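Local coordinates for protein lectin (Trichosanthes anguina, PDB 4HR6) that binds galactosides through beta-trefoil domains as a nontoxic, three-chain homologue of type II ribosome-inactivating proteins, at residues Q171-Y176 against I181-N186. Sequence-based numbering, arbitrary orientation.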
loop_
_atom_site.group_PDB
_atom_site.type_symbol
_atom_site.label_atom_id
_atom_site.label_comp_id
_atom_site.label_asym_id
_atom_site.label_seq_id
_atom_site.Cartn_x
_atom_site.Cartn_y
_atom_site.Cartn_z
ATOM N N GLN C 171 -12.028 16.995 2.880
ATOM C CA GLN C 171 -11.278 16.072 2.027
ATOM C C GLN C 171 -10.448 15.063 2.834
ATOM O O GLN C 171 -9.696 14.279 2.256
ATOM C CB GLN C 171 -10.389 16.871 1.059
ATOM C CG GLN C 171 -11.208 17.683 0.057
ATOM C CD GLN C 171 -10.397 18.239 -1.099
ATOM O OE1 GLN C 171 -9.173 18.339 -1.023
ATOM N NE2 GLN C 171 -11.085 18.615 -2.184
ATOM N N SER C 172 -10.616 15.066 4.158
ATOM C CA SER C 172 -9.852 14.193 5.039
ATOM C C SER C 172 -10.713 13.054 5.581
ATOM O O SER C 172 -11.803 13.275 6.146
ATOM C CB SER C 172 -9.219 14.998 6.172
ATOM O OG SER C 172 -8.588 14.138 7.107
ATOM N N TRP C 173 -10.210 11.837 5.389
ATOM C CA TRP C 173 -10.921 10.601 5.699
ATOM C C TRP C 173 -10.121 9.757 6.671
ATOM O O TRP C 173 -8.875 9.795 6.685
ATOM C CB TRP C 173 -11.173 9.819 4.419
ATOM C CG TRP C 173 -11.932 10.626 3.417
ATOM C CD1 TRP C 173 -11.416 11.392 2.420
ATOM C CD2 TRP C 173 -13.352 10.776 3.347
ATOM N NE1 TRP C 173 -12.428 12.003 1.714
ATOM C CE2 TRP C 173 -13.629 11.642 2.267
ATOM C CE3 TRP C 173 -14.419 10.261 4.094
ATOM C CZ2 TRP C 173 -14.934 12.003 1.913
ATOM C CZ3 TRP C 173 -15.715 10.612 3.737
ATOM C CH2 TRP C 173 -15.960 11.479 2.658
ATOM N N ALA C 174 -10.839 8.995 7.486
ATOM C CA ALA C 174 -10.226 8.145 8.475
ATOM C C ALA C 174 -10.594 6.709 8.177
ATOM O O ALA C 174 -11.777 6.364 8.121
ATOM C CB ALA C 174 -10.683 8.540 9.860
ATOM N N LEU C 175 -9.564 5.884 7.964
ATOM C CA LEU C 175 -9.737 4.468 7.657
ATOM C C LEU C 175 -9.615 3.631 8.937
ATOM O O LEU C 175 -8.563 3.591 9.575
ATOM C CB LEU C 175 -8.711 4.019 6.626
ATOM C CG LEU C 175 -8.916 4.447 5.168
ATOM C CD1 LEU C 175 -9.193 5.938 5.019
ATOM C CD2 LEU C 175 -7.687 4.065 4.363
ATOM N N TYR C 176 -10.703 2.961 9.296
ATOM C CA TYR C 176 -10.791 2.233 10.563
ATOM C C TYR C 176 -10.509 0.759 10.343
ATOM O O TYR C 176 -10.686 0.234 9.236
ATOM C CB TYR C 176 -12.190 2.420 11.205
ATOM C CG TYR C 176 -12.303 3.633 12.099
ATOM C CD1 TYR C 176 -12.115 4.904 11.592
ATOM C CD2 TYR C 176 -12.607 3.507 13.460
ATOM C CE1 TYR C 176 -12.200 6.028 12.395
ATOM C CE2 TYR C 176 -12.696 4.627 14.274
ATOM C CZ TYR C 176 -12.491 5.887 13.731
ATOM O OH TYR C 176 -12.571 7.015 14.513
ATOM N N ILE C 181 -14.708 3.624 6.142
ATOM C CA ILE C 181 -14.123 4.900 5.767
ATOM C C ILE C 181 -14.992 5.996 6.349
ATOM O O ILE C 181 -16.154 6.118 5.991
ATOM C CB ILE C 181 -14.046 5.052 4.240
ATOM C CG1 ILE C 181 -13.273 3.871 3.650
ATOM C CG2 ILE C 181 -13.373 6.382 3.902
ATOM C CD1 ILE C 181 -13.254 3.812 2.133
ATOM N N ARG C 182 -14.426 6.782 7.249
ATOM C CA ARG C 182 -15.188 7.730 8.028
ATOM C C ARG C 182 -14.791 9.173 7.787
ATOM O O ARG C 182 -13.638 9.474 7.475
ATOM C CB ARG C 182 -15.036 7.418 9.512
ATOM C CG ARG C 182 -15.444 5.998 9.831
ATOM C CD ARG C 182 -15.690 5.790 11.301
ATOM N NE ARG C 182 -16.035 4.387 11.536
ATOM C CZ ARG C 182 -16.596 3.925 12.649
ATOM N NH1 ARG C 182 -16.882 4.753 13.646
ATOM N NH2 ARG C 182 -16.864 2.635 12.762
ATOM N N VAL C 183 -15.767 10.065 7.970
ATOM C CA VAL C 183 -15.560 11.497 7.835
ATOM C C VAL C 183 -14.685 11.893 9.014
ATOM O O VAL C 183 -14.973 11.543 10.159
ATOM C CB VAL C 183 -16.905 12.269 7.812
ATOM C CG1 VAL C 183 -16.677 13.766 7.739
ATOM C CG2 VAL C 183 -17.744 11.815 6.622
ATOM N N ASP C 184 -13.599 12.592 8.728
ATOM C CA ASP C 184 -12.569 12.804 9.726
ATOM C C ASP C 184 -13.110 13.656 10.863
ATOM O O ASP C 184 -12.892 13.335 12.031
ATOM C CB ASP C 184 -11.332 13.447 9.086
ATOM C CG ASP C 184 -10.182 13.607 10.052
ATOM O OD1 ASP C 184 -10.119 12.877 11.062
ATOM O OD2 ASP C 184 -9.320 14.456 9.781
ATOM N N ASP C 185 -13.826 14.723 10.512
ATOM C CA ASP C 185 -14.449 15.617 11.497
ATOM C C ASP C 185 -15.642 14.997 12.241
ATOM O O ASP C 185 -16.019 15.495 13.298
ATOM C CB ASP C 185 -14.891 16.931 10.837
ATOM C CG ASP C 185 -13.741 17.931 10.674
ATOM O OD1 ASP C 185 -12.601 17.651 11.110
ATOM O OD2 ASP C 185 -13.991 19.014 10.105
ATOM N N ASN C 186 -16.223 13.929 11.697
ATOM C CA ASN C 186 -17.354 13.247 12.343
ATOM C C ASN C 186 -17.291 11.721 12.202
ATOM O O ASN C 186 -17.702 11.162 11.189
ATOM C CB ASN C 186 -18.673 13.784 11.762
ATOM C CG ASN C 186 -19.890 13.415 12.596
ATOM O OD1 ASN C 186 -19.856 12.499 13.420
ATOM N ND2 ASN C 186 -20.983 14.138 12.380
HETATM O O HOH W 1 -14.001 15.382 7.241
#
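Ala174 and Arg182 pair through their backbones at the middle of an antiparallel beta hairpin, strands 173-175 and 181-183, within a ricin-type beta-trefoil lectin domain. Both bonds of this hydrogen-bonded pair are short and nearly straight: Ala174 N to Arg182 O is 2.8 Å, as is Arg182 N to Ala174 O. The small methyl of Ala174 shares this face with the arginine chain and probably leaves it room; that chain runs extended from CG to NE across one face of the Tyr176 ring. Arg182 CD lies over that ring face, 3.8 Å from the Tyr176 centroid, and the guanidinium continues the stack, its plane only 12° from that of the phenol. Ring and cation thus combine CH-pi and cation-pi contact, with Arg182 CZ 4.3 Å from the Tyr176 centroid. Salt bridging to Asp178 and hydrogen bonds to Thr180 and the carbonyl of Arg187 fix the guanidinium's rotation, while the Tyr176 hydroxyl meets the Arg187 side chain.

Leu175 and Ile181 project from the opposite face, where Ile181 CG2 touches both Leu175 CD1 and the Trp173 ring, and Phe219 covers Leu175 and Ile181. The side chains of Trp173 and Val183, a non-hydrogen-bonded pair, diverge, yet Val183 CG2 still reaches within 3.7 Å of Trp173 CZ3. Beta-branched Ile181 and Val183 suit extended strand positions. Indole NE1, buried here, is satisfied by the Leu150 carbonyl.

Toward the open end of the hairpin, Ser172 and Asp184 join by backbone and side chain. Asp184 N gives a longer, more bent bond to Ser172 O, which also accepts from a water. Arg169 and Arg187 form salt bridges with the Asp184 carboxylate, probably stabilising its negative charge. With CG anti to the backbone N (chi1 -176°), that carboxylate reaches back to the serine, whose hydroxyl OG donates to Asp184 OD2 at 2.8 Å from above the carboxylate plane.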